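VipE (Legionella pneumophila subsp. pneumophila str. Philadelphia 1, PDB 4QN8) is a Legionella effector of unknown molecular function, probably acting inside the infected host cell, represented here by its all-helical N-terminal part. Local coordinates at residues N13-S18 with G22-E27; F107-M112 with N147-F152; R84-S89 with T96-S101; M3-T8 with S54-M59. One frame throughout, in Å; residues are numbered along the deposited sequence. Where two conformers were deposited one is given.

Contact 1 (N13-S18 with G22-E27)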
loop_
_atom_site.group_PDB
_atom_site.type_symbol
_atom_site.label_atom_id
_atom_site.label_comp_id
_atom_site.label_asym_id
_atom_site.label_seq_id
_atom_site.Cartn_x
_atom_site.Cartn_y
_atom_site.Cartn_z
ATOM N N ASN A 13 12.617 4.537 -9.415
ATOM C CA ASN A 13 13.828 4.317 -10.185
ATOM C C ASN A 13 14.445 2.965 -9.841
ATOM O O ASN A 13 14.928 2.244 -10.714
ATOM C CB ASN A 13 14.838 5.437 -9.924
ATOM C CG ASN A 13 16.163 5.179 -10.593
ATOM O OD1 ASN A 13 16.254 5.172 -11.825
ATOM N ND2 ASN A 13 17.209 4.965 -9.786
ATOM N N THR A 14 14.429 2.623 -8.561
ATOM C CA THR A 14 15.032 1.377 -8.116
ATOM C C THR A 14 14.099 0.186 -8.394
ATOM O O THR A 14 14.508 -0.811 -8.990
ATOM C CB THR A 14 15.396 1.459 -6.624
ATOM O OG1 THR A 14 16.446 2.418 -6.453
ATOM C CG2 THR A 14 15.850 0.101 -6.084
ATOM N N TYR A 15 12.836 0.317 -8.009
ATOM C CA TYR A 15 11.930 -0.825 -7.979
ATOM C C TYR A 15 10.898 -0.908 -9.112
ATOM O O TYR A 15 10.249 -1.943 -9.281
ATOM C CB TYR A 15 11.199 -0.840 -6.639
ATOM C CG TYR A 15 12.083 -1.107 -5.444
ATOM C CD1 TYR A 15 12.557 -2.383 -5.183
ATOM C CD2 TYR A 15 12.414 -0.088 -4.552
ATOM C CE1 TYR A 15 13.346 -2.645 -4.072
ATOM C CE2 TYR A 15 13.209 -0.340 -3.438
ATOM C CZ TYR A 15 13.671 -1.621 -3.210
ATOM O OH TYR A 15 14.459 -1.892 -2.112
ATOM N N GLY A 16 10.728 0.170 -9.874
ATOM C CA GLY A 16 9.607 0.267 -10.799
ATOM C C GLY A 16 9.562 -0.801 -11.877
ATOM O O GLY A 16 8.496 -1.357 -12.172
ATOM N N ALA A 17 10.713 -1.091 -12.472
ATOM C CA ALA A 17 10.750 -2.026 -13.591
ATOM C C ALA A 17 10.341 -3.432 -13.164
ATOM O O ALA A 17 9.668 -4.140 -13.915
ATOM C CB ALA A 17 12.117 -2.040 -14.234
ATOM N N SER A 18 10.761 -3.840 -11.970
ATOM C CA SER A 18 10.520 -5.216 -11.530
ATOM C C SER A 18 9.154 -5.374 -10.886
ATOM O O SER A 18 8.680 -6.499 -10.696
ATOM C CB SER A 18 11.631 -5.730 -10.606
ATOM O OG SER A 18 11.657 -5.018 -9.387
ATOM N N GLY A 22 6.093 -7.646 -12.681
ATOM C CA GLY A 22 5.823 -8.601 -11.619
ATOM C C GLY A 22 6.916 -9.624 -11.400
ATOM O O GLY A 22 6.706 -10.641 -10.723
ATOM N N THR A 23 8.101 -9.358 -11.944
ATOM C CA THR A 23 9.210 -10.291 -11.787
ATOM C C THR A 23 9.959 -10.140 -10.471
ATOM O O THR A 23 10.840 -10.941 -10.169
ATOM C CB THR A 23 10.215 -10.179 -12.943
ATOM O OG1 THR A 23 10.755 -8.852 -12.981
ATOM C CG2 THR A 23 9.532 -10.488 -14.245
ATOM N N ILE A 24 9.630 -9.108 -9.699
ATOM C CA ILE A 24 10.339 -8.868 -8.436
ATOM C C ILE A 24 10.378 -10.136 -7.579
ATOM O O ILE A 24 9.361 -10.812 -7.416
ATOM C CB ILE A 24 9.705 -7.690 -7.665
ATOM C CG1 ILE A 24 10.559 -7.313 -6.448
ATOM C CG2 ILE A 24 8.260 -7.986 -7.281
ATOM C CD1 ILE A 24 10.234 -5.926 -5.880
ATOM N N SER A 25 11.558 -10.493 -7.070
ATOM C CA SER A 25 11.711 -11.748 -6.335
ATOM C C SER A 25 11.047 -11.645 -4.982
ATOM O O SER A 25 10.718 -10.536 -4.535
ATOM C CB SER A 25 13.187 -12.094 -6.154
ATOM O OG SER A 25 13.817 -11.155 -5.296
ATOM N N ASN A 26 10.827 -12.781 -4.317
ATOM C CA ASN A 26 10.290 -12.712 -2.957
ATOM C C ASN A 26 11.223 -11.904 -2.040
ATOM O O ASN A 26 10.765 -11.148 -1.173
ATOM C CB ASN A 26 10.065 -14.118 -2.372
ATOM C CG ASN A 26 8.828 -14.794 -2.928
ATOM O OD1 ASN A 26 7.976 -14.145 -3.546
ATOM N ND2 ASN A 26 8.716 -16.112 -2.704
ATOM N N GLU A 27 12.530 -12.067 -2.216
ATOM C CA GLU A 27 13.476 -11.363 -1.339
ATOM C C GLU A 27 13.425 -9.861 -1.525
ATOM O O GLU A 27 13.439 -9.105 -0.554
ATOM C CB GLU A 27 14.920 -11.833 -1.535
ATOM C CG GLU A 27 15.197 -13.218 -0.987
ATOM C CD GLU A 27 14.682 -14.289 -1.914
ATOM O OE1 GLU A 27 14.510 -15.442 -1.460
ATOM O OE2 GLU A 27 14.459 -13.969 -3.109
#
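Ile24 lies against Ser18 where the chain leaves helix 6-20 and turns into helix 26-32. Its backbone makes the hydrogen bond of the pair: Ile24 N donates to Ser18 O at 3.0 Å. The bond is bent, with an N-H...O angle of 138°, and the donor is tilted 28° out of the carbonyl plane.

The isoleucine side chain starts beside the same oxygen, with Ile24 CB 3.4 Å from Ser18 O. Its CG2 branch stays close to this oxygen, 3.7 Å from Ser18 O. The other branch follows the serine hydroxyl: Ile24 CG1 lies 3.9 Å from Ser18 OG, and the tip, Ile24 CD1, is also 3.9 Å from Ser18 OG. With CG1 opposite the backbone N (chi1 -172°), this arm runs past the serine hydroxyl toward Tyr15, where Ile24 CD1 comes to 4.3 Å from Tyr15 CD1, approaching that ring obliquely. Beyond this pair, Ile24 touches Leu81 of helix 75-88, while Tyr15 packs on Ile31 and Leu32.

Thr23 sits at the margin, with Thr23 OG1 3.9 Å from Ser18 CA and its hydroxyl bonded to Asn21 OD1. Ser25 OG bonds to Glu28 N. The arrangement is a short connection between two consecutive helices, 6-20 and 26-32, with a positive-phi glycine, Gly22, after the first and a serine N-cap, Ser25, before the second.

Contact 2 (F107-M112 with N147-F152)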
loop_
_atom_site.group_PDB
_atom_site.type_symbol
_atom_site.label_atom_id
_atom_site.label_comp_id
_atom_site.label_asym_id
_atom_site.label_seq_id
_atom_site.Cartn_x
_atom_site.Cartn_y
_atom_site.Cartn_z
ATOM N N PHE A 107 -1.501 -0.655 -1.728
ATOM C CA PHE A 107 -1.764 -1.420 -2.941
ATOM C C PHE A 107 -3.177 -2.002 -2.911
ATOM O O PHE A 107 -3.892 -1.964 -3.925
ATOM C CB PHE A 107 -0.735 -2.539 -3.100
ATOM C CG PHE A 107 0.314 -2.249 -4.131
ATOM C CD1 PHE A 107 1.252 -1.249 -3.930
ATOM C CD2 PHE A 107 0.359 -2.982 -5.298
ATOM C CE1 PHE A 107 2.212 -0.977 -4.883
ATOM C CE2 PHE A 107 1.322 -2.718 -6.261
ATOM C CZ PHE A 107 2.246 -1.704 -6.049
ATOM N N LEU A 108 -3.582 -2.535 -1.764
ATOM C CA LEU A 108 -4.938 -3.085 -1.634
ATOM C C LEU A 108 -5.985 -1.995 -1.850
ATOM O O LEU A 108 -6.970 -2.198 -2.567
ATOM C CB LEU A 108 -5.133 -3.757 -0.264
ATOM C CG LEU A 108 -6.517 -4.317 0.100
ATOM C CD1 LEU A 108 -6.981 -5.352 -0.911
ATOM C CD2 LEU A 108 -6.454 -4.965 1.484
ATOM N N ALA A 109 -5.771 -0.836 -1.227
ATOM C CA ALA A 109 -6.674 0.307 -1.395
ATOM C C ALA A 109 -6.757 0.778 -2.846
ATOM O O ALA A 109 -7.819 1.189 -3.310
ATOM C CB ALA A 109 -6.255 1.457 -0.495
ATOM N N PHE A 110 -5.640 0.736 -3.554
ATOM C CA PHE A 110 -5.620 1.190 -4.937
ATOM C C PHE A 110 -6.407 0.212 -5.790
ATOM O O PHE A 110 -7.179 0.607 -6.677
ATOM C CB PHE A 110 -4.178 1.278 -5.419
ATOM C CG PHE A 110 -4.033 1.803 -6.811
ATOM C CD1 PHE A 110 -3.973 3.170 -7.045
ATOM C CD2 PHE A 110 -3.949 0.932 -7.883
ATOM C CE1 PHE A 110 -3.824 3.661 -8.335
ATOM C CE2 PHE A 110 -3.792 1.415 -9.180
ATOM C CZ PHE A 110 -3.731 2.783 -9.404
ATOM N N GLU A 111 -6.211 -1.074 -5.530
ATOM C CA GLU A 111 -6.973 -2.072 -6.259
ATOM C C GLU A 111 -8.453 -1.961 -5.928
ATOM O O GLU A 111 -9.298 -2.153 -6.812
ATOM C CB GLU A 111 -6.459 -3.505 -6.023
ATOM C CG GLU A 111 -7.008 -4.478 -7.081
ATOM C CD GLU A 111 -6.643 -5.927 -6.812
ATOM O OE1 GLU A 111 -5.753 -6.176 -5.966
ATOM O OE2 GLU A 111 -7.232 -6.824 -7.469
HETATM N N MSE A 112 -8.798 -1.654 -4.677
HETATM C CA MSE A 112 -10.210 -1.513 -4.346
HETATM C C MSE A 112 -10.813 -0.260 -4.966
HETATM O O MSE A 112 -12.023 -0.216 -5.256
HETATM C CB MSE A 112 -10.421 -1.518 -2.836
HETATM C CG MSE A 112 -10.023 -2.835 -2.209
HETATM SE SE MSE A 112 -10.046 -2.717 -0.286
HETATM C CE MSE A 112 -11.966 -2.769 0.006
ATOM N N ASN A 147 -10.935 2.616 3.938
ATOM C CA ASN A 147 -11.789 3.641 3.327
ATOM C C ASN A 147 -11.165 5.004 2.989
ATOM O O ASN A 147 -11.367 5.508 1.885
ATOM C CB ASN A 147 -13.087 3.830 4.119
ATOM C CG ASN A 147 -14.010 4.836 3.483
ATOM O OD1 ASN A 147 -14.644 4.559 2.456
ATOM N ND2 ASN A 147 -14.110 6.019 4.095
ATOM N N PRO A 148 -10.413 5.608 3.927
ATOM C CA PRO A 148 -9.831 6.915 3.591
ATOM C C PRO A 148 -8.791 6.824 2.479
ATOM O O PRO A 148 -8.609 7.768 1.691
ATOM C CB PRO A 148 -9.163 7.351 4.908
ATOM C CG PRO A 148 -8.957 6.088 5.673
ATOM C CD PRO A 148 -10.125 5.219 5.319
ATOM N N ILE A 149 -8.103 5.693 2.415
ATOM C CA ILE A 149 -7.075 5.534 1.409
ATOM C C ILE A 149 -7.746 5.266 0.054
ATOM O O ILE A 149 -7.348 5.833 -0.968
ATOM C CB ILE A 149 -6.104 4.411 1.785
ATOM C CG1 ILE A 149 -5.698 4.585 3.251
ATOM C CG2 ILE A 149 -4.868 4.471 0.910
ATOM C CD1 ILE A 149 -4.706 3.574 3.699
ATOM N N ILE A 150 -8.777 4.417 0.049
ATOM C CA ILE A 150 -9.544 4.168 -1.171
ATOM C C ILE A 150 -10.103 5.491 -1.691
ATOM O O ILE A 150 -10.036 5.780 -2.890
ATOM C CB ILE A 150 -10.715 3.176 -0.925
ATOM C CG1 ILE A 150 -10.170 1.790 -0.537
ATOM C CG2 ILE A 150 -11.621 3.079 -2.137
ATOM C CD1 ILE A 150 -11.232 0.874 0.094
ATOM N N ALA A 151 -10.628 6.314 -0.784
ATOM C CA ALA A 151 -11.243 7.583 -1.182
ATOM C C ALA A 151 -10.211 8.523 -1.807
ATOM O O ALA A 151 -10.520 9.300 -2.719
ATOM C CB ALA A 151 -11.913 8.248 0.011
ATOM N N PHE A 152 -8.979 8.433 -1.321
ATOM C CA PHE A 152 -7.899 9.247 -1.860
ATOM C C PHE A 152 -7.610 8.879 -3.304
ATOM O O PHE A 152 -7.472 9.746 -4.167
ATOM C CB PHE A 152 -6.622 9.089 -1.027
ATOM C CG PHE A 152 -5.404 9.688 -1.678
ATOM C CD1 PHE A 152 -5.147 11.042 -1.572
ATOM C CD2 PHE A 152 -4.530 8.898 -2.414
ATOM C CE1 PHE A 152 -4.035 11.609 -2.188
ATOM C CE2 PHE A 152 -3.421 9.455 -3.039
ATOM C CZ PHE A 152 -3.168 10.813 -2.918
#
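Ile149 meets the methyl of Ala109 with its short branch: Ile149 CG2 is 3.6 Å from Ala109 CB, and Ile149 CB stands almost as near. CG2 points at the alanine because it lies opposite the backbone N, while the CG1 arm is turned elsewhere.

Ile150 follows and covers more of the opposing helix. Its CG1 passes over the alanine backbone, 3.7 Å from Ala109 O and 3.9 Å from Ala109 CB. One step further, Ile150 CD1 reaches 3.9 Å from Met112 CB. The end of this selenomethionine, with CE 3.7 Å from Ile150 CD1, crosses the isoleucine at a slant, but two conformers were deposited and this part of the contact is therefore doubtful.

The small alanine at the crossing allows the close approach. The axes of 107-112 and 147-152 come to 8.2 Å at a signed angle of -56°, and Ala109 CA lies only 4.8 Å from Ile150 CA. No hydrogen bond joins the segments. Aliphatic carbons meet one another and the alanine backbone, so the attraction rests on dispersion and on exclusion of water, and the fit depends on shape rather than on directed bonds.

Contact 3 (R84-S89 with T96-S101). With BME (beta-mercaptoethanol), chain D.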
loop_
_atom_site.group_PDB
_atom_site.type_symbol
_atom_site.label_atom_id
_atom_site.label_comp_id
_atom_site.label_asym_id
_atom_site.label_seq_id
_atom_site.Cartn_x
_atom_site.Cartn_y
_atom_site.Cartn_z
ATOM N N ARG A 84 0.745 -11.148 -3.206
ATOM C CA ARG A 84 2.076 -11.473 -2.726
ATOM C C ARG A 84 2.453 -10.598 -1.550
ATOM O O ARG A 84 3.031 -11.074 -0.576
ATOM C CB ARG A 84 3.108 -11.311 -3.840
ATOM C CG ARG A 84 2.998 -12.341 -4.916
ATOM C CD ARG A 84 4.033 -12.060 -5.971
ATOM N NE ARG A 84 5.387 -12.388 -5.517
ATOM C CZ ARG A 84 6.485 -11.893 -6.084
ATOM N NH1 ARG A 84 6.376 -11.037 -7.095
ATOM N NH2 ARG A 84 7.687 -12.238 -5.637
HETATM N N MSE A 85 2.119 -9.312 -1.628
HETATM C CA MSE A 85 2.467 -8.405 -0.550
HETATM C C MSE A 85 1.764 -8.806 0.737
HETATM O O MSE A 85 2.352 -8.732 1.822
HETATM C CB MSE A 85 2.134 -6.958 -0.928
HETATM C CG MSE A 85 3.020 -6.430 -2.048
HETATM SE SE MSE A 85 2.451 -4.615 -2.437
HETATM C CE MSE A 85 3.719 -4.176 -3.841
ATOM N N ILE A 86 0.524 -9.251 0.618
ATOM C CA ILE A 86 -0.224 -9.683 1.797
ATOM C C ILE A 86 0.425 -10.950 2.379
ATOM O O ILE A 86 0.597 -11.060 3.598
ATOM C CB ILE A 86 -1.737 -9.865 1.482
ATOM C CG1 ILE A 86 -2.393 -8.482 1.343
ATOM C CG2 ILE A 86 -2.437 -10.681 2.560
ATOM C CD1 ILE A 86 -3.642 -8.426 0.471
ATOM N N GLU A 87 0.820 -11.887 1.519
ATOM C CA GLU A 87 1.472 -13.123 1.995
ATOM C C GLU A 87 2.819 -12.865 2.658
ATOM O O GLU A 87 3.178 -13.546 3.627
ATOM C CB GLU A 87 1.714 -14.098 0.841
ATOM C CG GLU A 87 0.532 -14.910 0.381
ATOM C CD GLU A 87 0.852 -15.649 -0.902
ATOM O OE1 GLU A 87 1.527 -15.047 -1.771
ATOM O OE2 GLU A 87 0.445 -16.821 -1.041
ATOM N N LEU A 88 3.568 -11.901 2.124
ATOM C CA LEU A 88 4.970 -11.697 2.517
ATOM C C LEU A 88 5.219 -10.577 3.514
ATOM O O LEU A 88 6.341 -10.438 3.995
ATOM C CB LEU A 88 5.829 -11.425 1.291
ATOM C CG LEU A 88 5.887 -12.579 0.298
ATOM C CD1 LEU A 88 6.648 -12.132 -0.950
ATOM C CD2 LEU A 88 6.524 -13.839 0.905
ATOM N N SER A 89 4.190 -9.777 3.788
ATOM C CA SER A 89 4.286 -8.656 4.729
ATOM C C SER A 89 4.811 -9.145 6.074
ATOM O O SER A 89 4.437 -10.231 6.521
ATOM C CB SER A 89 2.917 -8.006 4.929
ATOM O OG SER A 89 2.548 -7.257 3.794
ATOM N N THR A 96 -1.715 -5.798 14.596
ATOM C CA THR A 96 -1.127 -4.634 13.923
ATOM C C THR A 96 -1.184 -4.680 12.382
ATOM O O THR A 96 -0.988 -3.660 11.706
ATOM C CB THR A 96 0.339 -4.444 14.349
ATOM O OG1 THR A 96 1.073 -5.638 14.053
ATOM C CG2 THR A 96 0.428 -4.153 15.837
ATOM N N PHE A 97 -1.425 -5.859 11.817
ATOM C CA PHE A 97 -1.479 -5.985 10.363
ATOM C C PHE A 97 -2.543 -5.028 9.806
ATOM O O PHE A 97 -3.673 -5.014 10.295
ATOM C CB PHE A 97 -1.768 -7.440 9.975
ATOM C CG PHE A 97 -1.803 -7.686 8.484
ATOM C CD1 PHE A 97 -0.646 -7.613 7.729
ATOM C CD2 PHE A 97 -2.991 -8.021 7.849
ATOM C CE1 PHE A 97 -0.673 -7.862 6.360
ATOM C CE2 PHE A 97 -3.023 -8.271 6.487
ATOM C CZ PHE A 97 -1.858 -8.182 5.740
HETATM N N MSE A 98 -2.143 -4.208 8.827
HETATM C CA MSE A 98 -2.983 -3.209 8.133
HETATM C C MSE A 98 -3.327 -1.923 8.887
HETATM O O MSE A 98 -3.941 -1.024 8.308
HETATM C CB MSE A 98 -4.272 -3.822 7.570
HETATM C CG MSE A 98 -4.073 -4.873 6.524
HETATM SE SE MSE A 98 -3.969 -3.990 4.794
HETATM C CE MSE A 98 -3.423 -5.496 3.647
ATOM N N ARG A 99 -2.959 -1.817 10.158
ATOM C CA ARG A 99 -3.264 -0.609 10.922
ATOM C C ARG A 99 -2.202 0.465 10.678
ATOM O O ARG A 99 -2.512 1.654 10.624
ATOM C CB ARG A 99 -3.368 -0.891 12.427
ATOM C CG ARG A 99 -3.745 -2.321 12.820
ATOM C CD ARG A 99 -5.079 -2.768 12.253
ATOM N NE ARG A 99 -5.873 -3.561 13.198
ATOM C CZ ARG A 99 -5.750 -4.873 13.394
ATOM N NH1 ARG A 99 -4.838 -5.587 12.741
ATOM N NH2 ARG A 99 -6.546 -5.478 14.266
ATOM N N GLY A 100 -0.949 0.038 10.548
ATOM C CA GLY A 100 0.137 0.963 10.298
ATOM C C GLY A 100 0.100 1.409 8.851
ATOM O O GLY A 100 -0.596 0.804 8.023
ATOM N N SER A 101 0.831 2.475 8.539
ATOM C CA SER A 101 0.903 2.943 7.158
ATOM C C SER A 101 1.853 2.024 6.429
ATOM O O SER A 101 3.030 1.948 6.781
ATOM C CB SER A 101 1.424 4.382 7.091
ATOM O OG SER A 101 0.645 5.250 7.908
HETATM C C1 BME D . 1.997 4.502 10.744
HETATM C C2 BME D . 3.348 3.928 10.355
HETATM O O1 BME D . 1.821 5.761 10.135
HETATM S S2 BME D . 3.663 2.342 11.147
#
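Ser89, which touches Phe97 through its CB, follows the last turn of helix 75-88 and has its backbone N 2.9 Å from the carbonyl O of Met85 in that turn, a weak bond. The serine hydroxyl lies near the same atom, but the 2.5 Å between Ser89 OG and Met85 O is too short to be taken at face value, and that bond is doubtful.

The CB of Ser89 is turned to the aromatic ring, meeting it at the edge and near its plane, with Ser89 CB 3.9 Å from Phe97 CE1. One helical turn earlier, Ile86 presents two branches. Ile86 CG2 lies 4.1 Å from Phe97 CZ, approaching the ring obliquely, and Ile86 CG1 lies 3.9 Å from Met98 CE. The selenomethionine bends at chi2 (-88°), and its CG lies above one face of the Phe97 ring, offset toward the rim.

At the far end of the segment, Ser101 OG shares a 2.6 Å hydrogen bond with O1 of a beta-mercaptoethanol molecule, probably from the crystallisation liquor.

Loop 96-101 thus lies against the C-terminal turn of helix 75-88. Helix 126-131 meets Phe97 through Arg127, in a cation-pi contact, and through Glu131. Helix 103-114 adds Leu108 against Met98, and Lys105, whose NZ bonds to the carbonyls of Met98 and Gly100.

Contact 4 (M3-T8 with S54-M59)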
loop_
_atom_site.group_PDB
_atom_site.type_symbol
_atom_site.label_atom_id
_atom_site.label_comp_id
_atom_site.label_asym_id
_atom_site.label_seq_id
_atom_site.Cartn_x
_atom_site.Cartn_y
_atom_site.Cartn_z
HETATM N N MSE A 3 4.703 16.907 -10.327
HETATM C CA MSE A 3 5.756 15.916 -10.113
HETATM C C MSE A 3 5.602 15.213 -8.766
HETATM O O MSE A 3 5.190 15.829 -7.780
HETATM C CB MSE A 3 7.146 16.561 -10.220
HETATM C CG MSE A 3 7.546 16.946 -11.643
HETATM SE SE MSE A 3 7.859 15.402 -12.800
HETATM C CE MSE A 3 9.737 15.062 -12.383
ATOM N N PRO A 4 5.925 13.910 -8.724
ATOM C CA PRO A 4 5.860 13.157 -7.463
ATOM C C PRO A 4 6.949 13.604 -6.493
ATOM O O PRO A 4 7.842 14.360 -6.878
ATOM C CB PRO A 4 6.126 11.713 -7.900
ATOM C CG PRO A 4 6.846 11.830 -9.211
ATOM C CD PRO A 4 6.297 13.059 -9.868
ATOM N N LEU A 5 6.875 13.141 -5.249
ATOM C CA LEU A 5 7.939 13.372 -4.283
ATOM C C LEU A 5 9.251 12.792 -4.792
ATOM O O LEU A 5 9.246 11.804 -5.540
ATOM C CB LEU A 5 7.599 12.672 -2.973
ATOM C CG LEU A 5 6.327 13.173 -2.291
ATOM C CD1 LEU A 5 5.897 12.235 -1.169
ATOM C CD2 LEU A 5 6.602 14.556 -1.751
ATOM N N THR A 6 10.367 13.398 -4.384
ATOM C CA THR A 6 11.681 12.877 -4.750
ATOM C C THR A 6 11.854 11.449 -4.230
ATOM O O THR A 6 12.365 10.572 -4.935
ATOM C CB THR A 6 12.807 13.790 -4.248
ATOM O OG1 THR A 6 12.644 15.092 -4.833
ATOM C CG2 THR A 6 14.169 13.228 -4.644
ATOM N N GLN A 7 11.398 11.210 -3.003
ATOM C CA GLN A 7 11.406 9.877 -2.414
ATOM C C GLN A 7 10.739 8.859 -3.352
ATOM O O GLN A 7 11.266 7.767 -3.590
ATOM C CB GLN A 7 10.667 9.933 -1.073
ATOM C CG GLN A 7 10.506 8.608 -0.392
ATOM C CD GLN A 7 9.853 8.722 0.976
ATOM O OE1 GLN A 7 9.677 7.720 1.657
ATOM N NE2 GLN A 7 9.509 9.949 1.388
ATOM N N THR A 8 9.588 9.236 -3.899
ATOM C CA THR A 8 8.858 8.377 -4.822
ATOM C C THR A 8 9.680 8.099 -6.067
ATOM O O THR A 8 9.805 6.952 -6.498
ATOM C CB THR A 8 7.549 9.033 -5.239
ATOM O OG1 THR A 8 6.658 9.016 -4.121
ATOM C CG2 THR A 8 6.901 8.285 -6.419
ATOM N N SER A 54 9.265 18.416 1.742
ATOM C CA SER A 54 9.570 18.851 3.099
ATOM C C SER A 54 8.322 18.811 3.976
ATOM O O SER A 54 8.355 19.264 5.123
ATOM C CB SER A 54 10.135 20.272 3.092
ATOM O OG SER A 54 9.139 21.196 2.708
ATOM N N ASN A 55 7.227 18.289 3.434
ATOM C CA ASN A 55 5.960 18.238 4.171
ATOM C C ASN A 55 5.122 17.038 3.762
ATOM O O ASN A 55 4.277 17.138 2.864
ATOM C CB ASN A 55 5.158 19.531 3.963
ATOM C CG ASN A 55 4.056 19.716 5.007
ATOM O OD1 ASN A 55 4.292 19.577 6.213
ATOM N ND2 ASN A 55 2.849 20.028 4.544
ATOM N N HIS A 56 5.362 15.891 4.396
ATOM C CA HIS A 56 4.580 14.700 4.058
ATOM C C HIS A 56 4.596 13.655 5.170
ATOM O O HIS A 56 5.630 13.380 5.776
ATOM C CB HIS A 56 5.037 14.077 2.728
ATOM C CG HIS A 56 6.449 13.569 2.747
ATOM N ND1 HIS A 56 7.500 14.312 2.243
ATOM C CD2 HIS A 56 6.980 12.418 3.197
ATOM C CE1 HIS A 56 8.625 13.628 2.402
ATOM N NE2 HIS A 56 8.340 12.477 2.969
ATOM N N SER A 57 3.434 13.081 5.436
ATOM C CA SER A 57 3.353 11.972 6.368
ATOM C C SER A 57 3.890 10.708 5.725
ATOM O O SER A 57 4.149 10.662 4.511
ATOM C CB SER A 57 1.906 11.741 6.800
ATOM O OG SER A 57 1.146 11.230 5.724
ATOM N N LYS A 58 4.042 9.664 6.534
ATOM C CA LYS A 58 4.420 8.363 5.990
ATOM C C LYS A 58 3.393 7.851 4.985
ATOM O O LYS A 58 3.759 7.428 3.882
ATOM C CB LYS A 58 4.654 7.346 7.109
ATOM C CG LYS A 58 5.041 5.961 6.611
ATOM C CD LYS A 58 5.423 5.070 7.785
ATOM C CE LYS A 58 5.697 3.643 7.326
ATOM N NZ LYS A 58 6.402 2.909 8.426
HETATM N N MSE A 59 2.106 7.898 5.337
HETATM C CA MSE A 59 1.085 7.513 4.366
HETATM C C MSE A 59 1.076 8.401 3.123
HETATM O O MSE A 59 0.876 7.891 2.018
HETATM C CB MSE A 59 -0.318 7.423 4.965
HETATM C CG MSE A 59 -1.358 7.066 3.892
HETATM SE SE MSE A 59 -0.922 5.371 2.982
HETATM C CE MSE A 59 -1.057 4.452 4.661
#
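Van der Waals contact is made by Leu5 over the imidazole of His56. The leucine comes over one face of the ring: Leu5 CD1 sits about 4.1 Å above the plane, displaced toward the rim, and is 4.2 Å from His56 CG. The second methyl lies by the neighbouring ring atom, Leu5 CD2 being 4.1 Å from His56 ND1. The CB of His56 points toward segment 3-8; chi1 (63°), which puts CG between the backbone N and the carbonyl carbon, sets where the ring lies, and chi2 (-98°) sets how it is turned about the CB-CG bond.

Each segment runs from loop into the start of a helix. Leu5 occupies the N-cap position of helix 6-20, and Ser57, directly after the histidine, is the N-cap of helix 58-69, its hydroxyl bonded to Asp60 N. The contact therefore joins the starts of two helices that are far apart in sequence.

The polar part brings Gln7 NE2 to 3.2 Å from His56 NE2. Gln7 reaches it with a fully extended chain, from the first turn of its helix, and its amide is inclined by 57° to the ring, approaching obliquely. The ends of both side chains have further partners in the connecting loops: Gln7 OE1 takes the N-H of Thr39, His56 ND1 bonds to Ser52 O, and His56 NE2 makes a weak bond to Thr39 O. On the other segment, Leu5 N and Thr8 OG1 share Asp64 OD2, a carboxylate oxygen of helix 58-69.

How the contacts relate
Along the chain, helix 6-20 serves both contact 4, at its start, and contact 1, near its end, with centres 20 Å apart. The loop that contact 4 closes includes contact 1. Contact 3 follows on helix 75-88, and contact 2 comes last, joining helix 103-114 to helix 135-154. Contacts 1 and 2 lie on opposite sides of the chain's centre, 22 Å apart, and do not touch. Contact 3 touches all the others: Arg84 bonds to Ile24 O and Asn26 OD1, Met85 packs on Phe107, and Ser101 meets Lys58 and Met59. Met59 also reaches Ile149. The four contacts thus belong to one compact helical unit.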